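Methylxanthine N3-demethylase NdmB (Pseudomonas putida, PDB 6ICL) catalyses the N3-demethylation of theobromine and other methylxanthines as a Rieske non-heme iron oxygenase, releasing formaldehyde at the expense of oxygen and NADH. Local coordinates at residues 200-205 with 311-316; 287-292 with 302-307; 179-184 with 317-322; 185-190 with 324-329. One frame throughout, in Å; residues are numbered along the deposited sequence.

Contact 1: 200-205 with 311-316; sequences FVHPGT and LDEDQP. With FE (Fe (III) ion), chain C.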
# COMPACT_ATOMS: atom_id res chain seq x y z
N PHE A 200 0.80 -18.57 30.57
CA PHE A 200 -0.14 -17.64 29.94
C PHE A 200 0.34 -17.13 28.59
O PHE A 200 -0.47 -16.96 27.68
CB PHE A 200 -0.42 -16.49 30.92
CG PHE A 200 -0.71 -17.00 32.33
CD1 PHE A 200 -1.97 -17.51 32.65
CD2 PHE A 200 0.31 -17.09 33.28
CE1 PHE A 200 -2.22 -18.05 33.92
CE2 PHE A 200 0.06 -17.63 34.55
CZ PHE A 200 -1.19 -18.10 34.87
N VAL A 201 1.64 -16.90 28.44
CA VAL A 201 2.18 -16.41 27.17
C VAL A 201 2.56 -17.56 26.24
O VAL A 201 2.37 -17.46 25.02
CB VAL A 201 3.38 -15.48 27.44
CG1 VAL A 201 4.00 -14.97 26.11
CG2 VAL A 201 2.96 -14.30 28.33
N HIS A 202 3.08 -18.66 26.80
CA HIS A 202 3.64 -19.76 26.01
C HIS A 202 2.94 -21.10 26.22
O HIS A 202 3.62 -22.13 26.22
CB HIS A 202 5.14 -19.94 26.34
CG HIS A 202 5.97 -18.70 26.20
ND1 HIS A 202 6.09 -18.00 25.01
CD2 HIS A 202 6.74 -18.03 27.10
CE1 HIS A 202 6.89 -16.96 25.19
NE2 HIS A 202 7.29 -16.95 26.45
N PRO A 203 1.61 -21.17 26.39
CA PRO A 203 1.04 -22.45 26.86
C PRO A 203 1.28 -23.63 25.92
O PRO A 203 1.63 -24.72 26.40
CB PRO A 203 -0.46 -22.14 27.00
CG PRO A 203 -0.70 -20.98 26.09
CD PRO A 203 0.57 -20.17 26.14
N GLY A 204 1.14 -23.45 24.62
CA GLY A 204 1.40 -24.56 23.73
C GLY A 204 2.82 -24.66 23.20
O GLY A 204 3.08 -25.45 22.28
N THR A 205 3.76 -23.91 23.75
CA THR A 205 5.10 -23.85 23.19
C THR A 205 6.19 -24.21 24.18
O THR A 205 7.14 -24.90 23.82
CB THR A 205 5.38 -22.44 22.64
OG1 THR A 205 4.41 -22.14 21.64
CG2 THR A 205 6.75 -22.37 22.04
N LEU A 311 9.48 -15.72 20.72
CA LEU A 311 9.55 -14.25 20.70
C LEU A 311 8.24 -13.64 20.24
O LEU A 311 7.78 -12.64 20.81
CB LEU A 311 10.68 -13.80 19.77
CG LEU A 311 12.12 -14.10 20.19
CD1 LEU A 311 13.08 -13.77 19.04
CD2 LEU A 311 12.47 -13.29 21.45
N ASP A 312 7.60 -14.25 19.24
CA ASP A 312 6.36 -13.67 18.75
C ASP A 312 5.21 -13.83 19.74
O ASP A 312 4.26 -13.05 19.69
CB ASP A 312 5.96 -14.29 17.40
CG ASP A 312 6.82 -13.78 16.26
OD1 ASP A 312 7.42 -12.68 16.37
OD2 ASP A 312 6.89 -14.51 15.24
N GLU A 313 5.29 -14.81 20.66
CA GLU A 313 4.30 -14.89 21.73
C GLU A 313 4.52 -13.80 22.78
O GLU A 313 3.57 -13.14 23.22
CB GLU A 313 4.32 -16.28 22.36
CG GLU A 313 3.83 -17.34 21.40
CD GLU A 313 4.11 -18.75 21.88
OE1 GLU A 313 4.96 -18.94 22.78
OE2 GLU A 313 3.48 -19.67 21.34
N ASP A 314 5.77 -13.56 23.17
CA ASP A 314 6.07 -12.52 24.15
C ASP A 314 5.81 -11.12 23.61
O ASP A 314 5.35 -10.24 24.35
CB ASP A 314 7.53 -12.61 24.59
CG ASP A 314 7.79 -13.75 25.59
OD1 ASP A 314 7.03 -13.92 26.56
OD2 ASP A 314 8.79 -14.44 25.40
N GLN A 315 6.16 -10.87 22.34
CA GLN A 315 6.25 -9.50 21.84
C GLN A 315 5.00 -8.65 22.11
O GLN A 315 5.14 -7.56 22.69
CB GLN A 315 6.56 -9.49 20.34
CG GLN A 315 6.73 -8.04 19.82
CD GLN A 315 7.24 -7.96 18.37
OE1 GLN A 315 7.32 -8.98 17.70
NE2 GLN A 315 7.62 -6.75 17.91
N PRO A 316 3.79 -9.05 21.72
CA PRO A 316 2.65 -8.15 21.94
C PRO A 316 2.30 -7.97 23.41
O PRO A 316 1.78 -6.92 23.79
CB PRO A 316 1.51 -8.82 21.17
CG PRO A 316 1.91 -10.28 21.12
CD PRO A 316 3.39 -10.27 21.00
FE FE C . 8.47 -15.65 27.18
O HOH W 1 10.47 -16.17 27.35

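Contact 2: 287-292 with 302-307; sequences NFMIIV and MHLAFQ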
# COMPACT_ATOMS: atom_id res chain seq x y z
N ASN A 287 17.53 -6.18 20.11
CA ASN A 287 17.85 -7.36 20.88
C ASN A 287 18.66 -8.34 20.05
O ASN A 287 18.35 -8.60 18.88
CB ASN A 287 16.55 -7.97 21.39
CG ASN A 287 15.74 -6.95 22.17
OD1 ASN A 287 16.14 -6.59 23.26
ND2 ASN A 287 14.66 -6.41 21.57
N PHE A 288 19.69 -8.89 20.70
CA PHE A 288 20.70 -9.74 20.09
C PHE A 288 20.62 -11.10 20.76
O PHE A 288 20.83 -11.21 21.97
CB PHE A 288 22.07 -9.12 20.27
CG PHE A 288 22.22 -7.85 19.52
CD1 PHE A 288 21.73 -6.66 20.05
CD2 PHE A 288 22.81 -7.84 18.26
CE1 PHE A 288 21.85 -5.49 19.36
CE2 PHE A 288 22.94 -6.66 17.56
CZ PHE A 288 22.44 -5.48 18.10
N MET A 289 20.32 -12.14 19.98
CA MET A 289 20.23 -13.49 20.50
C MET A 289 21.36 -14.35 19.93
O MET A 289 21.69 -14.25 18.74
CB MET A 289 18.88 -14.10 20.14
CG MET A 289 18.73 -15.54 20.59
SD MET A 289 17.11 -16.16 20.12
CE MET A 289 17.42 -16.60 18.43
N ILE A 290 21.94 -15.20 20.79
CA ILE A 290 22.94 -16.19 20.39
C ILE A 290 22.54 -17.54 20.98
O ILE A 290 22.21 -17.64 22.16
CB ILE A 290 24.36 -15.79 20.83
CG1 ILE A 290 24.75 -14.48 20.13
CG2 ILE A 290 25.38 -16.92 20.54
CD1 ILE A 290 26.14 -13.94 20.47
N ILE A 291 22.53 -18.57 20.14
CA ILE A 291 22.24 -19.94 20.55
C ILE A 291 23.52 -20.75 20.39
O ILE A 291 24.13 -20.75 19.32
CB ILE A 291 21.11 -20.54 19.71
CG1 ILE A 291 19.87 -19.64 19.74
CG2 ILE A 291 20.77 -21.95 20.19
CD1 ILE A 291 18.78 -20.06 18.76
N VAL A 292 23.94 -21.42 21.47
CA VAL A 292 25.10 -22.31 21.45
C VAL A 292 24.63 -23.69 21.85
O VAL A 292 23.97 -23.86 22.89
CB VAL A 292 26.21 -21.85 22.40
CG1 VAL A 292 27.48 -22.72 22.19
CG2 VAL A 292 26.51 -20.38 22.16
N MET A 302 15.87 -24.55 12.24
CA MET A 302 14.91 -25.14 13.18
C MET A 302 15.01 -24.51 14.56
O MET A 302 13.98 -24.26 15.21
CB MET A 302 15.13 -26.65 13.27
CG MET A 302 14.52 -27.30 14.51
SD MET A 302 15.14 -29.01 14.67
CE MET A 302 13.91 -29.88 13.68
N HIS A 303 16.24 -24.24 15.03
CA HIS A 303 16.43 -23.59 16.33
C HIS A 303 16.06 -22.12 16.29
O HIS A 303 15.49 -21.60 17.26
CB HIS A 303 17.88 -23.74 16.77
CG HIS A 303 18.23 -25.16 17.06
ND1 HIS A 303 17.85 -25.79 18.22
CD2 HIS A 303 18.86 -26.09 16.31
CE1 HIS A 303 18.24 -27.05 18.18
NE2 HIS A 303 18.87 -27.25 17.04
N LEU A 304 16.42 -21.42 15.21
CA LEU A 304 16.05 -20.02 15.08
C LEU A 304 14.54 -19.85 15.00
O LEU A 304 13.98 -18.95 15.63
CB LEU A 304 16.68 -19.42 13.82
CG LEU A 304 17.60 -18.21 13.85
CD1 LEU A 304 18.02 -17.84 15.24
CD2 LEU A 304 18.80 -18.55 12.99
N ALA A 305 13.88 -20.67 14.17
CA ALA A 305 12.44 -20.52 14.01
C ALA A 305 11.71 -20.83 15.31
O ALA A 305 10.68 -20.22 15.59
CB ALA A 305 11.91 -21.41 12.90
N PHE A 306 12.21 -21.78 16.11
CA PHE A 306 11.53 -22.04 17.37
C PHE A 306 11.65 -20.84 18.29
O PHE A 306 10.66 -20.43 18.89
CB PHE A 306 12.07 -23.29 18.05
CG PHE A 306 11.43 -23.55 19.38
CD1 PHE A 306 10.15 -24.05 19.45
CD2 PHE A 306 12.09 -23.23 20.55
CE1 PHE A 306 9.55 -24.26 20.67
CE2 PHE A 306 11.50 -23.44 21.77
CZ PHE A 306 10.23 -23.96 21.83
N GLN A 307 12.84 -20.23 18.37
CA GLN A 307 12.99 -19.05 19.21
C GLN A 307 12.16 -17.89 18.69
O GLN A 307 11.60 -17.12 19.48
CB GLN A 307 14.47 -18.66 19.32
CG GLN A 307 15.33 -19.68 20.02
CD GLN A 307 14.90 -19.90 21.46
OE1 GLN A 307 14.40 -18.98 22.12
NE2 GLN A 307 15.08 -21.12 21.95

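Contact 3: 179-184 with 317-322; sequences YIWETV and VIESQW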
# COMPACT_ATOMS: atom_id res chain seq x y z
N TYR A 179 16.63 -7.93 16.53
CA TYR A 179 15.23 -7.58 16.34
C TYR A 179 14.86 -6.46 17.30
O TYR A 179 15.42 -6.35 18.40
CB TYR A 179 14.29 -8.80 16.54
CG TYR A 179 14.36 -9.38 17.93
CD1 TYR A 179 15.35 -10.30 18.26
CD2 TYR A 179 13.44 -9.00 18.93
CE1 TYR A 179 15.44 -10.84 19.55
CE2 TYR A 179 13.54 -9.53 20.23
CZ TYR A 179 14.53 -10.45 20.52
OH TYR A 179 14.66 -11.00 21.80
N ILE A 180 13.90 -5.62 16.86
CA ILE A 180 13.45 -4.45 17.61
C ILE A 180 12.15 -4.83 18.33
O ILE A 180 11.27 -5.47 17.74
CB ILE A 180 13.23 -3.24 16.68
CG1 ILE A 180 14.58 -2.73 16.15
CG2 ILE A 180 12.44 -2.12 17.36
CD1 ILE A 180 15.18 -1.59 16.97
N TRP A 181 12.05 -4.48 19.61
CA TRP A 181 10.77 -4.46 20.32
C TRP A 181 10.49 -3.02 20.72
O TRP A 181 11.42 -2.28 21.09
CB TRP A 181 10.76 -5.34 21.59
CG TRP A 181 10.50 -6.82 21.35
CD1 TRP A 181 10.35 -7.45 20.15
CD2 TRP A 181 10.33 -7.85 22.36
NE1 TRP A 181 10.12 -8.81 20.34
CE2 TRP A 181 10.08 -9.07 21.69
CE3 TRP A 181 10.35 -7.84 23.77
CZ2 TRP A 181 9.86 -10.27 22.37
CZ3 TRP A 181 10.14 -9.04 24.44
CH2 TRP A 181 9.90 -10.23 23.75
N GLU A 182 9.22 -2.62 20.67
CA GLU A 182 8.79 -1.29 21.11
C GLU A 182 8.52 -1.32 22.62
O GLU A 182 7.39 -1.21 23.12
CB GLU A 182 7.57 -0.83 20.32
CG GLU A 182 7.89 -0.69 18.83
CD GLU A 182 6.65 -0.53 18.00
OE1 GLU A 182 5.95 0.49 18.18
OE2 GLU A 182 6.36 -1.44 17.18
N THR A 183 9.61 -1.49 23.36
CA THR A 183 9.64 -1.34 24.80
C THR A 183 11.07 -0.98 25.17
O THR A 183 11.96 -1.00 24.32
CB THR A 183 9.20 -2.63 25.51
OG1 THR A 183 8.98 -2.37 26.90
CG2 THR A 183 10.31 -3.68 25.38
N VAL A 184 11.29 -0.66 26.44
CA VAL A 184 12.63 -0.35 26.91
C VAL A 184 13.36 -1.63 27.28
O VAL A 184 12.75 -2.68 27.53
CB VAL A 184 12.60 0.65 28.09
CG1 VAL A 184 12.11 2.00 27.59
CG2 VAL A 184 11.69 0.12 29.21
N VAL A 317 2.58 -8.95 24.27
CA VAL A 317 2.30 -8.78 25.69
C VAL A 317 3.26 -7.77 26.30
O VAL A 317 2.85 -6.83 27.00
CB VAL A 317 2.36 -10.14 26.41
CG1 VAL A 317 2.11 -9.96 27.92
CG2 VAL A 317 1.33 -11.09 25.79
N ILE A 318 4.55 -7.90 25.99
CA ILE A 318 5.55 -7.00 26.56
C ILE A 318 5.39 -5.60 25.99
O ILE A 318 5.54 -4.60 26.72
CB ILE A 318 6.97 -7.55 26.31
CG1 ILE A 318 7.33 -8.69 27.29
CG2 ILE A 318 8.00 -6.48 26.55
CD1 ILE A 318 6.22 -9.58 27.73
N GLU A 319 5.10 -5.49 24.70
CA GLU A 319 4.87 -4.16 24.13
C GLU A 319 3.59 -3.51 24.67
O GLU A 319 3.44 -2.30 24.56
CB GLU A 319 4.83 -4.25 22.60
CG GLU A 319 6.24 -4.51 22.02
CD GLU A 319 6.31 -4.54 20.49
OE1 GLU A 319 5.25 -4.60 19.83
OE2 GLU A 319 7.44 -4.51 19.94
N SER A 320 2.68 -4.29 25.28
CA SER A 320 1.50 -3.69 25.90
C SER A 320 1.80 -3.07 27.25
O SER A 320 0.96 -2.32 27.78
CB SER A 320 0.40 -4.73 26.06
OG SER A 320 0.58 -5.44 27.28
N GLN A 321 2.96 -3.35 27.84
CA GLN A 321 3.26 -2.86 29.17
C GLN A 321 3.45 -1.35 29.14
O GLN A 321 4.27 -0.84 28.38
CB GLN A 321 4.51 -3.53 29.72
CG GLN A 321 4.35 -5.00 30.10
CD GLN A 321 5.67 -5.57 30.63
OE1 GLN A 321 6.51 -6.00 29.86
NE2 GLN A 321 5.86 -5.51 31.95
N TRP A 322 2.71 -0.64 29.99
CA TRP A 322 2.77 0.81 29.99
C TRP A 322 2.54 1.40 31.38
O TRP A 322 1.78 0.85 32.16
CB TRP A 322 1.74 1.38 29.02
CG TRP A 322 0.37 1.22 29.54
CD1 TRP A 322 -0.41 0.09 29.51
CD2 TRP A 322 -0.42 2.23 30.18
NE1 TRP A 322 -1.64 0.35 30.07
CE2 TRP A 322 -1.67 1.65 30.50
CE3 TRP A 322 -0.21 3.57 30.50
CZ2 TRP A 322 -2.70 2.36 31.13
CZ3 TRP A 322 -1.23 4.28 31.13
CH2 TRP A 322 -2.45 3.67 31.44
O HOH W 2 4.96 -0.57 22.92
O HOH W 3 6.34 -2.09 27.19

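Contact 4: 185-190 with 324-329; sequences AERRWE and LEIQTS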
# COMPACT_ATOMS: atom_id res chain seq x y z
N ALA A 185 14.69 -1.54 27.33
CA ALA A 185 15.52 -2.73 27.51
C ALA A 185 15.29 -3.43 28.85
O ALA A 185 15.43 -4.66 28.93
CB ALA A 185 16.99 -2.35 27.35
N GLU A 186 14.94 -2.69 29.91
CA GLU A 186 14.65 -3.36 31.19
C GLU A 186 13.48 -4.33 31.07
O GLU A 186 13.52 -5.43 31.63
CB GLU A 186 14.36 -2.34 32.30
CG GLU A 186 15.54 -1.48 32.73
CD GLU A 186 15.78 -0.30 31.78
OE1 GLU A 186 16.87 0.32 31.85
OE2 GLU A 186 14.88 0.02 30.97
N ARG A 187 12.43 -3.95 30.33
CA ARG A 187 11.28 -4.84 30.18
C ARG A 187 11.68 -6.10 29.44
O ARG A 187 11.14 -7.19 29.71
CB ARG A 187 10.15 -4.15 29.42
CG ARG A 187 9.64 -2.86 30.02
CD ARG A 187 8.71 -3.14 31.14
NE ARG A 187 7.94 -1.95 31.52
CZ ARG A 187 7.24 -1.89 32.65
NH1 ARG A 187 7.25 -2.94 33.46
NH2 ARG A 187 6.56 -0.79 32.96
N ARG A 188 12.57 -5.97 28.45
CA ARG A 188 13.01 -7.16 27.71
C ARG A 188 13.81 -8.10 28.61
O ARG A 188 13.62 -9.32 28.56
CB ARG A 188 13.83 -6.75 26.49
CG ARG A 188 13.68 -7.73 25.32
CD ARG A 188 14.63 -8.87 25.49
NE ARG A 188 14.28 -10.04 24.68
CZ ARG A 188 13.41 -10.98 25.04
NH1 ARG A 188 12.75 -10.88 26.19
NH2 ARG A 188 13.18 -12.01 24.25
N TRP A 189 14.72 -7.56 29.41
CA TRP A 189 15.51 -8.38 30.33
C TRP A 189 14.61 -9.11 31.32
O TRP A 189 14.72 -10.34 31.49
CB TRP A 189 16.52 -7.49 31.05
CG TRP A 189 17.57 -8.26 31.77
CD1 TRP A 189 18.81 -8.58 31.31
CD2 TRP A 189 17.47 -8.82 33.10
NE1 TRP A 189 19.50 -9.29 32.27
CE2 TRP A 189 18.70 -9.45 33.37
CE3 TRP A 189 16.47 -8.83 34.07
CZ2 TRP A 189 18.96 -10.10 34.59
CZ3 TRP A 189 16.73 -9.48 35.30
CH2 TRP A 189 17.96 -10.10 35.53
N GLU A 190 13.69 -8.39 31.97
CA GLU A 190 12.82 -9.04 32.94
C GLU A 190 11.94 -10.10 32.29
O GLU A 190 11.62 -11.11 32.92
CB GLU A 190 11.94 -8.02 33.65
CG GLU A 190 12.75 -7.03 34.46
CD GLU A 190 11.85 -6.15 35.31
OE1 GLU A 190 10.62 -6.19 35.10
OE2 GLU A 190 12.38 -5.43 36.17
N LEU A 324 6.08 2.50 29.46
CA LEU A 324 7.23 1.69 29.07
C LEU A 324 8.25 1.61 30.18
O LEU A 324 8.65 0.51 30.60
CB LEU A 324 7.85 2.26 27.80
CG LEU A 324 7.48 1.61 26.47
CD1 LEU A 324 5.98 1.43 26.35
CD2 LEU A 324 8.02 2.44 25.31
N GLU A 325 8.66 2.76 30.70
CA GLU A 325 9.62 2.81 31.79
C GLU A 325 9.08 2.08 33.01
O GLU A 325 7.89 2.16 33.33
CB GLU A 325 9.93 4.26 32.14
CG GLU A 325 10.91 4.92 31.17
CD GLU A 325 12.32 4.35 31.28
OE1 GLU A 325 12.67 3.85 32.37
OE2 GLU A 325 13.07 4.40 30.30
N ILE A 326 9.98 1.35 33.68
CA ILE A 326 9.65 0.74 34.97
C ILE A 326 9.09 1.81 35.90
O ILE A 326 9.70 2.87 36.06
CB ILE A 326 10.91 0.10 35.59
CG1 ILE A 326 11.51 -0.95 34.67
CG2 ILE A 326 10.59 -0.51 36.94
CD1 ILE A 326 10.54 -1.95 34.20
N GLN A 327 7.95 1.52 36.53
CA GLN A 327 7.33 2.47 37.46
C GLN A 327 7.46 1.99 38.90
O GLN A 327 7.45 0.79 39.18
CB GLN A 327 5.85 2.67 37.13
CG GLN A 327 5.60 3.16 35.74
CD GLN A 327 6.06 4.58 35.56
OE1 GLN A 327 5.54 5.49 36.20
NE2 GLN A 327 7.05 4.78 34.69
N THR A 328 7.56 2.96 39.83
CA THR A 328 7.70 2.61 41.24
C THR A 328 6.44 1.96 41.81
O THR A 328 6.52 1.20 42.79
CB THR A 328 8.05 3.86 42.06
OG1 THR A 328 7.02 4.84 41.86
CG2 THR A 328 9.38 4.44 41.62
N SER A 329 5.28 2.23 41.22
CA SER A 329 4.02 1.69 41.73
C SER A 329 3.78 0.23 41.37
O SER A 329 2.78 -0.34 41.83
CB SER A 329 2.86 2.52 41.18
OG SER A 329 2.58 2.15 39.84
O HOH W 4 12.66 1.23 32.64
O HOH W 5 15.27 2.63 30.02

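Contact 1: 200-205 with 311-316
Glu313 OE1 takes the ND1 hydrogen of His202 at 2.7 Å in an almost straight bond, 170° at the hydrogen. The acceptor lies in the plane of the imidazole, whereas the ring meets OE1 on its anti side, slightly out of the carboxylate plane. The other carboxylate oxygen is used as well: Thr205 OG1 donates to OE2 at 2.7 Å, here on the syn lone pair. Two donors thus fix the rotation of the Glu313 carboxylate, whose extended chain reaches out from helix 300-319 to the turn that follows helix 198-201.

With ND1 engaged, His202 presents NE2 to the iron at 1.9 Å. Asp314, the next residue on the helix, binds the same iron through both oxygens, OD1 at 2.3 Å and OD2 at 2.2 Å, its carboxylate standing nearly perpendicular to the imidazole. Val201 closes in beside them: CG1, anti to the backbone N (chi1 178°), lies over one face of the His202 ring, toward its rim, and comes within 3.2 Å of Asp314 OD1. His197 and a water are also bound to the metal, and Asn191 donates to Asp314 OD1. With an alanine in place of Glu313, His202 ND1 and Thr205 OG1 would probably lose their shared acceptor group, and the imidazole would be less firmly oriented.

Two histidines and one carboxylate make the facial triad of non-heme iron oxygenases, and the second-shell Glu313 helps to hold the orientation of His202 and probably makes it a stronger donor to iron.

Contact 2: 287-292 with 302-307
Helix packing against a curved antiparallel sheet, as in the helix-grip fold of Rieske oxygenase catalytic domains, brings Met289 and Ile291 of strand 284-294 against Leu304 and Gln307 of helix 300-319. The two short segments run 10.2 Å apart at their axes, their directions 135° from each other. Met289 and Ile291, two residues apart on the strand, both point toward the helix and bridge the interval with long side chains.

Met289 does so with an extended stem: CG is anti to the backbone N (chi1 177°), and the chain turns only at its last torsion. That turn lays CE alongside Leu304 CD1 at 3.5 Å, tighter than a normal carbon contact, while SD and CE both rest on the aliphatic part of Gln307, SD at 3.7 Å from CB. The Leu304 side chain lies off the usual rotamers, so its fit, and with it the short distance, may be uncertain.

The strand belongs to the seven-stranded sheet, where it lies between 171-181 and 270-281, and these neighbours widen the bed under the helix: Ile174 also meets Leu304, and Leu273 meets Gln307. Ile291 touches with CD1 alone. That methyl lies 3.7 Å from Gln307 CG and 4.2 Å from Leu304 CD1, and it approaches the helix backbone at His303 O, 3.9 Å away. Gln307 sets CG anti to its carbonyl carbon (chi1 -64°), which brings CG to Ile291 CD1 while CB meets the end of Met289. On the side of the helix carrying Met302 and Ala305, Ser52 and Ala51 of a third subunit pack.

Contact 3: 179-184 with 317-322
Glu319 OE2 accepts the backbone N-H of Glu182 at 2.7 Å, nearly straight at 170° but from well above the carboxylate plane. The same oxygen lies 3.4 Å from Trp181 CA, so the carboxylate is set against the very end of strand 171-181. Beside it, Ile318 supplies the apolar half of the contact. Its CG2 methyl is shared between Trp181 CE3, at 3.9 Å, and Thr183 CG2, at 3.8 Å.

Thr183 has its hydroxyl anti to the backbone N (chi1 -168°), which directs OG1 to a water while the methyl is left for Ile318. That water lies 2.7 Å from Thr183 OG1, accepting its proton, and donates to Ile318 O and Gln321 O, which brings the last part of helix 300-319 and the residues after it to Thr183.

A second shell holds these groups in place. Gln315 also donates to Glu319 OE2, Tyr179 CE2 lies 3.5 Å above the plane of the Trp181 indole, toward its rim, and Arg188 makes a cation-pi contact with that ring. Glu182 OE2 stands 4.3 Å from Glu319 OE1, a like-charged neighbour that might raise the proton affinity of either acid. A leucine in place of Glu319 would probably leave Glu182 N and Gln315 NE2 without their common acceptor and free the turn at Glu182 to shift.

Farther out, Tyr107 of a second subunit, part of its iron-sulfur cluster pocket, packs on Ile318. Glu182 is the centre of an inverse gamma turn, by which the edge strand of the sheet breaks off against the end of helix 300-319.

Contact 4: 185-190 with 324-329
Arg187 and Ile326 meet with a methyl over a flat cation, where helix 185-192 of the helix-grip catalytic domain packs on the irregular connection between helices 300-319 and 337-355. Ile326 CD1 sits 3.4 Å above the plane of the guanidinium, displaced toward its rim, and the two side chains run at a slant to each other. The edge of the group is used differently: NE donates to Leu324 O at 2.7 Å, bent to 145° at the hydrogen, with the oxygen somewhat tilted from the guanidinium plane. A bend at chi2 (-80°) carries the Arg187 chain off the helix and across to Leu324 O. Its far end is held too, since NH2 pairs with Glu330 and donates to Pro323 O. Behind CD1, Ile326 CG1 rests on Glu186 CB at 4.0 Å.

Glu186 and Glu325 face each other through water instead of directly. One water donates to Glu186 OE2 and Glu325 OE2, 2.8 Å from each, which probably eases the nearness of two acids. Each has a further partner, Tyr256 at Glu186 OE1 and Lys30 at Glu325 OE1. Glu190, one turn along the helix and lightly touched by Ile326, forms a salt bridge with Arg343 of helix 337-355. The loop is also braced internally: Gln327 folds back and donates through NE2 to Glu325 O at 3.1 Å, coming in from above the carbonyl plane.

From the N terminus, edge strand 171-181 and its turn, then helix 185-192, then the turn after helix 198-201 supply the first halves of contacts 3, 4 and 1. Strand 284-294 follows, and contact 2 closes the shortest loop, joining it to the start of helix 300-319. The next turns of that helix close contact 1 around contact 2, and its end closes contact 3 around both. Contact 4, completed at 324-329, also encloses contacts 1 and 2 but crosses contact 3. Helix 300-319 is thereby tied successively to strand 284-294, the iron site and strand 171-181, while contact 4 joins helix 185-192 to the connection that follows. Tyr179 and Arg188 link contacts 3 and 4.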